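Local coordinates for endonuclease V isoform X2 (Ciona intestinalis, PDB 6OZI), which probably cleaves inosine-containing nucleic acid, RNA above all, in a metal-dependent hydrolysis, as a eukaryotic endonuclease V of the RNase H-like clan, at residues 8-16 with 79-88; 50-58 with 69-77. The protein carries 1 engineered substitution. One frame throughout, in Å; residues are numbered along the deposited sequence.

Contact 1: 8-16 with 79-88; sequences QIAEWNSKQ and CPYKSSYLAF. With nucleotides of chain C; nucleotides of chain D.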
# COMPACT_ATOMS: atom_id res chain seq x y z
N GLN A 8 -4.32 -17.55 31.06
CA GLN A 8 -4.04 -18.03 29.71
C GLN A 8 -2.57 -17.88 29.36
O GLN A 8 -1.99 -18.76 28.71
CB GLN A 8 -4.91 -17.27 28.70
CG GLN A 8 -4.80 -17.82 27.28
CD GLN A 8 -5.31 -19.24 27.17
OE1 GLN A 8 -6.51 -19.49 27.27
NE2 GLN A 8 -4.40 -20.19 26.96
N ILE A 9 -1.95 -16.78 29.79
CA ILE A 9 -0.51 -16.60 29.59
C ILE A 9 0.25 -17.70 30.32
O ILE A 9 1.23 -18.25 29.79
CB ILE A 9 -0.06 -15.20 30.06
CG1 ILE A 9 -0.73 -14.10 29.23
CG2 ILE A 9 1.45 -15.08 30.00
CD1 ILE A 9 -0.17 -13.92 27.86
N ALA A 10 -0.17 -18.03 31.54
CA ALA A 10 0.49 -19.09 32.29
C ALA A 10 0.39 -20.43 31.55
O ALA A 10 1.39 -21.15 31.40
CB ALA A 10 -0.11 -19.20 33.69
N GLU A 11 -0.82 -20.76 31.07
CA GLU A 11 -1.02 -21.99 30.31
C GLU A 11 -0.16 -22.03 29.05
O GLU A 11 0.45 -23.05 28.73
CB GLU A 11 -2.50 -22.13 29.95
CG GLU A 11 -2.86 -23.42 29.25
CD GLU A 11 -4.32 -23.45 28.84
OE1 GLU A 11 -5.21 -23.21 29.69
OE2 GLU A 11 -4.59 -23.70 27.64
N TRP A 12 -0.12 -20.91 28.32
CA TRP A 12 0.69 -20.83 27.10
C TRP A 12 2.16 -21.04 27.41
O TRP A 12 2.86 -21.78 26.70
CB TRP A 12 0.45 -19.48 26.43
CG TRP A 12 -0.84 -19.38 25.67
CD1 TRP A 12 -1.63 -20.41 25.27
CD2 TRP A 12 -1.50 -18.18 25.25
NE1 TRP A 12 -2.73 -19.93 24.59
CE2 TRP A 12 -2.67 -18.57 24.57
CE3 TRP A 12 -1.20 -16.82 25.37
CZ2 TRP A 12 -3.56 -17.64 24.02
CZ3 TRP A 12 -2.08 -15.90 24.82
CH2 TRP A 12 -3.25 -16.32 24.15
N ASN A 13 2.66 -20.38 28.46
CA ASN A 13 4.04 -20.58 28.89
C ASN A 13 4.31 -22.05 29.20
O ASN A 13 5.36 -22.59 28.82
CB ASN A 13 4.34 -19.72 30.12
CG ASN A 13 4.39 -18.23 29.78
OD1 ASN A 13 4.44 -17.84 28.61
ND2 ASN A 13 4.38 -17.40 30.81
N SER A 14 3.37 -22.72 29.87
CA SER A 14 3.56 -24.12 30.21
C SER A 14 3.65 -25.00 28.96
O SER A 14 4.57 -25.82 28.82
CB SER A 14 2.44 -24.59 31.14
OG SER A 14 2.46 -26.00 31.26
N LYS A 15 2.69 -24.84 28.04
CA LYS A 15 2.73 -25.61 26.80
C LYS A 15 4.04 -25.39 26.05
O LYS A 15 4.64 -26.33 25.52
CB LYS A 15 1.55 -25.24 25.90
CG LYS A 15 0.18 -25.68 26.40
CD LYS A 15 -0.87 -24.65 25.95
CE LYS A 15 -2.26 -25.24 25.76
NZ LYS A 15 -3.21 -24.18 25.31
N GLN A 16 4.49 -24.13 26.01
CA GLN A 16 5.75 -23.85 25.33
C GLN A 16 6.92 -24.55 26.01
O GLN A 16 7.78 -25.13 25.34
CB GLN A 16 5.96 -22.34 25.27
CG GLN A 16 5.03 -21.64 24.29
CD GLN A 16 5.19 -20.14 24.26
OE1 GLN A 16 5.77 -19.54 25.17
NE2 GLN A 16 4.66 -19.51 23.22
N CYS A 79 -7.44 -15.95 19.25
CA CYS A 79 -6.88 -14.99 20.18
C CYS A 79 -6.18 -13.89 19.40
O CYS A 79 -5.76 -14.11 18.26
CB CYS A 79 -5.91 -15.65 21.17
SG CYS A 79 -4.37 -16.24 20.49
N PRO A 80 -6.03 -12.70 19.99
CA PRO A 80 -5.35 -11.61 19.29
C PRO A 80 -3.86 -11.88 19.21
O PRO A 80 -3.32 -12.81 19.81
CB PRO A 80 -5.64 -10.38 20.14
CG PRO A 80 -6.70 -10.80 21.12
CD PRO A 80 -6.56 -12.27 21.29
N TYR A 81 -3.18 -11.03 18.44
CA TYR A 81 -1.73 -11.09 18.39
C TYR A 81 -1.15 -10.60 19.71
O TYR A 81 -1.51 -9.52 20.20
CB TYR A 81 -1.16 -10.25 17.25
CG TYR A 81 0.35 -10.15 17.30
CD1 TYR A 81 1.15 -11.22 16.91
CD2 TYR A 81 0.98 -9.00 17.78
CE1 TYR A 81 2.52 -11.14 16.96
CE2 TYR A 81 2.36 -8.91 17.85
CZ TYR A 81 3.13 -9.99 17.43
OH TYR A 81 4.51 -9.92 17.48
N LYS A 82 -0.25 -11.40 20.28
CA LYS A 82 0.54 -11.04 21.44
C LYS A 82 1.93 -11.59 21.20
O LYS A 82 2.06 -12.78 20.93
CB LYS A 82 -0.08 -11.63 22.72
CG LYS A 82 0.71 -11.40 23.98
CD LYS A 82 0.56 -9.97 24.46
CE LYS A 82 1.06 -9.81 25.89
NZ LYS A 82 0.97 -8.39 26.32
N SER A 83 2.95 -10.73 21.24
CA SER A 83 4.30 -11.19 20.95
C SER A 83 4.69 -12.28 21.94
O SER A 83 4.35 -12.22 23.12
CB SER A 83 5.30 -10.04 20.99
OG SER A 83 5.36 -9.45 22.28
N SER A 84 5.40 -13.29 21.43
CA SER A 84 5.81 -14.53 22.08
C SER A 84 4.68 -15.57 22.10
O SER A 84 4.92 -16.70 22.54
CB SER A 84 6.32 -14.34 23.52
OG SER A 84 7.51 -13.58 23.53
N TYR A 85 3.48 -15.25 21.58
CA TYR A 85 2.34 -16.16 21.61
C TYR A 85 1.62 -16.23 20.26
O TYR A 85 0.43 -16.57 20.20
CB TYR A 85 1.36 -15.76 22.71
CG TYR A 85 2.02 -15.69 24.07
CD1 TYR A 85 2.22 -16.84 24.82
CD2 TYR A 85 2.47 -14.48 24.58
CE1 TYR A 85 2.85 -16.77 26.06
CE2 TYR A 85 3.10 -14.40 25.82
CZ TYR A 85 3.29 -15.55 26.54
OH TYR A 85 3.91 -15.50 27.77
N LEU A 86 2.34 -15.95 19.17
CA LEU A 86 1.75 -15.98 17.83
C LEU A 86 1.21 -17.37 17.49
O LEU A 86 0.20 -17.50 16.76
CB LEU A 86 2.81 -15.54 16.81
CG LEU A 86 2.48 -15.56 15.32
CD1 LEU A 86 1.30 -14.64 15.01
CD2 LEU A 86 3.70 -15.17 14.49
N ALA A 87 1.88 -18.40 18.00
CA ALA A 87 1.53 -19.78 17.66
C ALA A 87 0.09 -20.08 18.02
O ALA A 87 -0.64 -20.68 17.23
CB ALA A 87 2.47 -20.75 18.36
N PHE A 88 -0.35 -19.68 19.21
CA PHE A 88 -1.71 -19.99 19.62
C PHE A 88 -2.73 -19.25 18.78
O PHE A 88 -3.88 -19.68 18.69
CB PHE A 88 -1.86 -19.70 21.11
CG PHE A 88 -0.85 -20.43 21.97
CD1 PHE A 88 -1.06 -21.76 22.31
CD2 PHE A 88 0.31 -19.80 22.39
CE1 PHE A 88 -0.13 -22.44 23.07
CE2 PHE A 88 1.24 -20.49 23.15
CZ PHE A 88 1.02 -21.81 23.49
P A C 6 7.17 -9.81 11.77
OP1 A C 6 7.69 -10.40 10.51
OP2 A C 6 7.11 -8.33 11.94
O5' A C 6 5.71 -10.40 11.99
C5' A C 6 5.44 -11.78 11.76
C4' A C 6 3.98 -12.07 11.92
O4' A C 6 3.58 -11.74 13.27
C3' A C 6 3.07 -11.23 11.04
O3' A C 6 2.90 -11.78 9.75
C2' A C 6 1.77 -11.16 11.85
O2' A C 6 1.01 -12.34 11.67
C1' A C 6 2.30 -11.15 13.27
N9 A C 6 2.43 -9.80 13.87
C8 A C 6 3.59 -9.17 14.25
N7 A C 6 3.40 -8.00 14.81
C5 A C 6 2.02 -7.86 14.80
C6 A C 6 1.17 -6.83 15.26
N6 A C 6 1.60 -5.71 15.84
N1 A C 6 -0.17 -7.01 15.11
C2 A C 6 -0.61 -8.13 14.54
N3 A C 6 0.09 -9.17 14.07
C4 A C 6 1.41 -8.96 14.24
P DI C 5 7.18 -7.62 17.84
OP1 DI C 5 7.64 -6.33 17.22
OP2 DI C 5 5.70 -7.62 18.11
O5' DI C 5 7.65 -8.91 16.93
C5' DI C 5 8.82 -8.85 16.15
C4' DI C 5 8.82 -9.99 15.15
O4' DI C 5 8.86 -11.38 15.98
C3' DI C 5 7.73 -10.00 14.40
O3' DI C 5 8.03 -10.41 12.99
C2' DI C 5 6.80 -11.07 15.02
C1' DI C 5 7.77 -12.06 15.69
N9 DI C 5 7.14 -12.58 16.91
C8 DI C 5 6.60 -12.09 18.03
N7 DI C 5 6.16 -13.15 18.75
C5 DI C 5 6.42 -14.25 18.08
C6 DI C 5 6.17 -15.73 18.39
O6 DI C 5 5.63 -16.06 19.39
N1 DI C 5 6.57 -16.72 17.45
C2 DI C 5 7.21 -16.34 16.22
N3 DI C 5 7.45 -14.94 15.94
C4 DI C 5 7.03 -13.90 16.92
P DA D 20 -5.09 -3.21 28.65
OP1 DA D 20 -6.12 -2.40 27.95
OP2 DA D 20 -4.87 -3.02 30.10
O5' DA D 20 -5.38 -4.77 28.41
C5' DA D 20 -6.52 -5.39 28.97
C4' DA D 20 -6.60 -6.84 28.53
O4' DA D 20 -6.25 -6.92 27.13
C3' DA D 20 -5.61 -7.77 29.23
O3' DA D 20 -6.18 -8.29 30.44
C2' DA D 20 -5.42 -8.88 28.20
C1' DA D 20 -5.60 -8.15 26.86
N9 DA D 20 -4.34 -7.89 26.17
C8 DA D 20 -3.08 -7.89 26.72
N7 DA D 20 -2.13 -7.64 25.86
C5 DA D 20 -2.80 -7.47 24.65
C6 DA D 20 -2.35 -7.17 23.35
N6 DA D 20 -1.07 -7.00 23.03
N1 DA D 20 -3.29 -7.06 22.38
C2 DA D 20 -4.58 -7.24 22.70
N3 DA D 20 -5.12 -7.52 23.89
C4 DA D 20 -4.16 -7.62 24.83
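Trp12 and Phe88 lie face to face, the five-membered ring of the indole over the phenyl ring with centroids 3.6 Å apart and planes 15° from parallel. The CB of Trp12 already faces the loop, and CG beside the backbone N (chi1 -77°) lays the indole over Phe88, with CG of Gln8 on its opposite face. Tyr85 meets the benzo half obliquely, CE3 of Trp12 lying 3.5 Å from CD1 of Tyr85, and Cys79 brings its SG to 3.8 Å from CH2 of Trp12. With an alanine in place of Trp12, Phe88 would probably lose its stacking partner and a gap would open between helix 6-19 and Tyr85 and Phe88. Farther out, Ile9 CD1 sits over the face of the Tyr85 ring in a CH-pi contact, 4.2 Å from its centroid. At the polar edge the Tyr85 hydroxyl donates to Asn13 OD1 at 2.5 Å, in the carbonyl plane and on a lone pair. Gln16 NE2 gives a nearly straight bond (165°) to Ser84 O at 2.9 Å; His122 also binds that oxygen, and Arg124 holds Gln16 OE1. The aromatic cluster and its two polar ties fix the type II turn Lys82-Tyr85 against helix 6-19. That turn and Leu86 hold DI5 of chain C: Ser84 N donates to its N7 at 2.8 Å and Leu86 N to its O6, an acceptor adenine lacks, consistent with base recognition.

Contact 2: 50-58 with 69-77; sequences HELAVSCMV and YMNTTKVKL. With K (potassium ion), chain E.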
# COMPACT_ATOMS: atom_id res chain seq x y z
N HIS A 50 -13.72 -7.82 14.07
CA HIS A 50 -12.58 -8.47 14.71
C HIS A 50 -12.57 -9.98 14.49
O HIS A 50 -11.50 -10.59 14.40
CB HIS A 50 -12.58 -8.16 16.21
CG HIS A 50 -12.03 -6.81 16.54
ND1 HIS A 50 -10.89 -6.64 17.29
CD2 HIS A 50 -12.46 -5.57 16.20
CE1 HIS A 50 -10.64 -5.34 17.42
NE2 HIS A 50 -11.58 -4.68 16.76
N GLU A 51 -13.74 -10.60 14.41
CA GLU A 51 -13.80 -12.05 14.24
C GLU A 51 -13.31 -12.48 12.86
O GLU A 51 -12.72 -13.55 12.72
CB GLU A 51 -15.24 -12.52 14.44
CG GLU A 51 -16.17 -12.18 13.27
CD GLU A 51 -16.61 -10.72 13.24
OE1 GLU A 51 -16.20 -9.94 14.12
OE2 GLU A 51 -17.36 -10.36 12.31
N LEU A 52 -13.51 -11.64 11.85
CA LEU A 52 -13.31 -12.03 10.46
C LEU A 52 -11.83 -12.11 10.12
O LEU A 52 -11.09 -11.13 10.30
CB LEU A 52 -14.04 -11.04 9.56
CG LEU A 52 -13.67 -11.04 8.08
CD1 LEU A 52 -14.10 -12.37 7.48
CD2 LEU A 52 -14.35 -9.89 7.37
N ALA A 53 -11.39 -13.26 9.63
CA ALA A 53 -10.01 -13.41 9.19
C ALA A 53 -9.98 -14.36 7.99
O ALA A 53 -10.96 -15.02 7.68
CB ALA A 53 -9.11 -13.92 10.31
N VAL A 54 -8.83 -14.40 7.32
CA VAL A 54 -8.62 -15.28 6.18
C VAL A 54 -7.22 -15.88 6.28
O VAL A 54 -6.24 -15.14 6.39
CB VAL A 54 -8.77 -14.53 4.84
CG1 VAL A 54 -8.36 -15.42 3.68
CG2 VAL A 54 -10.20 -14.02 4.65
N SER A 55 -7.13 -17.20 6.28
CA SER A 55 -5.85 -17.87 6.18
C SER A 55 -5.53 -18.18 4.72
O SER A 55 -6.42 -18.21 3.87
CB SER A 55 -5.84 -19.16 7.01
OG SER A 55 -6.70 -20.14 6.47
N CYS A 56 -4.25 -18.39 4.43
CA CYS A 56 -3.82 -18.75 3.09
C CYS A 56 -2.62 -19.67 3.18
O CYS A 56 -1.69 -19.43 3.96
CB CYS A 56 -3.47 -17.53 2.24
SG CYS A 56 -2.80 -17.92 0.59
N MET A 57 -2.63 -20.72 2.36
CA MET A 57 -1.48 -21.59 2.21
C MET A 57 -1.14 -21.67 0.73
O MET A 57 -2.04 -21.78 -0.11
CB MET A 57 -1.75 -22.99 2.79
CG MET A 57 -0.62 -23.99 2.57
SD MET A 57 -0.72 -25.46 3.63
CE MET A 57 -0.31 -24.80 5.25
N VAL A 58 0.15 -21.55 0.41
CA VAL A 58 0.63 -21.59 -0.96
C VAL A 58 1.72 -22.64 -1.05
O VAL A 58 2.36 -22.99 -0.06
CB VAL A 58 1.17 -20.22 -1.43
CG1 VAL A 58 0.06 -19.18 -1.50
CG2 VAL A 58 2.28 -19.75 -0.49
N TYR A 69 0.29 -24.00 -6.00
CA TYR A 69 -0.89 -24.24 -5.18
C TYR A 69 -1.21 -22.99 -4.38
O TYR A 69 -0.31 -22.31 -3.89
CB TYR A 69 -0.67 -25.43 -4.23
CG TYR A 69 -1.82 -25.70 -3.27
CD1 TYR A 69 -1.88 -25.08 -2.02
CD2 TYR A 69 -2.82 -26.62 -3.58
CE1 TYR A 69 -2.91 -25.34 -1.13
CE2 TYR A 69 -3.85 -26.88 -2.70
CZ TYR A 69 -3.89 -26.24 -1.48
OH TYR A 69 -4.92 -26.51 -0.61
N MET A 70 -2.50 -22.70 -4.25
CA MET A 70 -2.95 -21.62 -3.39
C MET A 70 -4.34 -21.94 -2.87
O MET A 70 -5.17 -22.49 -3.60
CB MET A 70 -2.97 -20.27 -4.13
CG MET A 70 -3.30 -19.07 -3.25
SD MET A 70 -5.07 -18.74 -3.09
CE MET A 70 -5.37 -17.81 -4.59
N ASN A 71 -4.59 -21.62 -1.60
CA ASN A 71 -5.93 -21.71 -1.05
C ASN A 71 -6.07 -20.70 0.08
O ASN A 71 -5.13 -20.48 0.85
CB ASN A 71 -6.24 -23.13 -0.54
CG ASN A 71 -7.66 -23.26 -0.01
OD1 ASN A 71 -8.62 -23.39 -0.77
ND2 ASN A 71 -7.80 -23.21 1.31
N THR A 72 -7.25 -20.08 0.17
CA THR A 72 -7.59 -19.18 1.26
C THR A 72 -8.84 -19.70 1.96
O THR A 72 -9.68 -20.33 1.33
CB THR A 72 -7.84 -17.74 0.78
OG1 THR A 72 -8.96 -17.72 -0.11
CG2 THR A 72 -6.62 -17.18 0.06
N THR A 73 -8.95 -19.42 3.25
CA THR A 73 -10.07 -19.91 4.05
C THR A 73 -10.55 -18.81 4.98
O THR A 73 -9.75 -18.24 5.72
CB THR A 73 -9.66 -21.14 4.88
OG1 THR A 73 -9.00 -22.09 4.04
CG2 THR A 73 -10.89 -21.79 5.49
N LYS A 74 -11.84 -18.52 4.94
CA LYS A 74 -12.42 -17.63 5.94
C LYS A 74 -12.41 -18.34 7.29
O LYS A 74 -12.96 -19.44 7.43
CB LYS A 74 -13.84 -17.23 5.54
CG LYS A 74 -14.52 -16.29 6.52
CD LYS A 74 -15.97 -16.05 6.10
CE LYS A 74 -16.74 -15.26 7.16
NZ LYS A 74 -16.71 -15.96 8.47
N VAL A 75 -11.78 -17.71 8.28
CA VAL A 75 -11.56 -18.31 9.59
C VAL A 75 -11.91 -17.30 10.66
O VAL A 75 -11.92 -16.08 10.43
CB VAL A 75 -10.11 -18.80 9.78
CG1 VAL A 75 -9.75 -19.83 8.72
CG2 VAL A 75 -9.15 -17.63 9.76
N LYS A 76 -12.24 -17.82 11.84
CA LYS A 76 -12.40 -17.02 13.04
C LYS A 76 -11.20 -17.26 13.94
O LYS A 76 -10.95 -18.40 14.36
CB LYS A 76 -13.71 -17.37 13.75
CG LYS A 76 -14.95 -16.84 13.03
CD LYS A 76 -16.24 -17.56 13.46
CE LYS A 76 -16.41 -17.55 14.98
NZ LYS A 76 -17.64 -18.29 15.38
N LEU A 77 -10.44 -16.21 14.22
CA LEU A 77 -9.23 -16.34 15.01
C LEU A 77 -9.58 -16.49 16.49
O LEU A 77 -10.55 -15.90 16.97
CB LEU A 77 -8.31 -15.13 14.80
CG LEU A 77 -7.64 -15.07 13.42
CD1 LEU A 77 -6.80 -13.81 13.25
CD2 LEU A 77 -6.80 -16.31 13.15
K K E . -11.01 -21.88 -0.55
O HOH W 1 -10.87 -23.24 2.25
O HOH W 2 -11.69 -19.31 -1.10
O HOH W 3 -9.12 -20.39 -2.65
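Glu51 meets Lys76 through its carbonyl O, which receives a CA-H...O contact from Lys76 CA. Leu52 then lays CD1 across the aliphatic chain of Lys74, 3.9 Å from CE. Ala53 opens the regular antiparallel ladder, forming a hydrogen-bonded pair with Val75; the bond from Val75 N to Ala53 O is straight at 174°, the return bond bent to 131°. Ala53 CB also packs 3.6 Å from CG of Leu77. Val54 turns to the other face, and a chi1 of 172°, CG1 anti to the backbone N, directs that methyl to Thr72, 3.8 Å from its CB. Ser55 pairs with Thr73 through two 2.9 Å bonds, Ser55 N to Thr73 O and Thr73 N to Ser55 O. Ser55 OG, Thr73 OG1 and Asn71 ND2 all bond to the carboxylate of Glu97, which gathers the polar groups of this face. Cys56 sets its SG 4.0 Å from CG of Met70, next to the methyl of Thr72. Met57 pairs with Asn71, whose OD1 binds a potassium ion at 2.8 Å together with Thr72 O and three waters. At Val58, CG1 packs against CG of Met70. This hairpin forms one edge of the chain's RNase H-like sheet: strand 52-61 continues it to strand 37-45, helix 86-104 packs against the face bearing Met57 and Asn71, and helix 227-243 against that of Leu52, Cys56 and Met70.

How the contacts relate
Contact 2 is held by backbone pairing, contact 1 by side chains, so secondary structure and tertiary packing stand side by side. Contact 2 is a local hairpin at the border of the sheet, only partly buried, with lysines and a potassium ion on its outer strand; a ladder of main-chain bonds holds it, with side-chain packing on both faces. Contact 1 is largely buried beside the nucleic acid and has no backbone bond between its segments, relying on aromatic stacking and two side-chain hydrogen bonds. Their centres are about 20 Å apart, yet a single residue separates 69-77 from 79-88: the chain leaves the edge strand, forms the turn that binds the deoxyinosine and enters helix 86-104, which also packs on the hairpin.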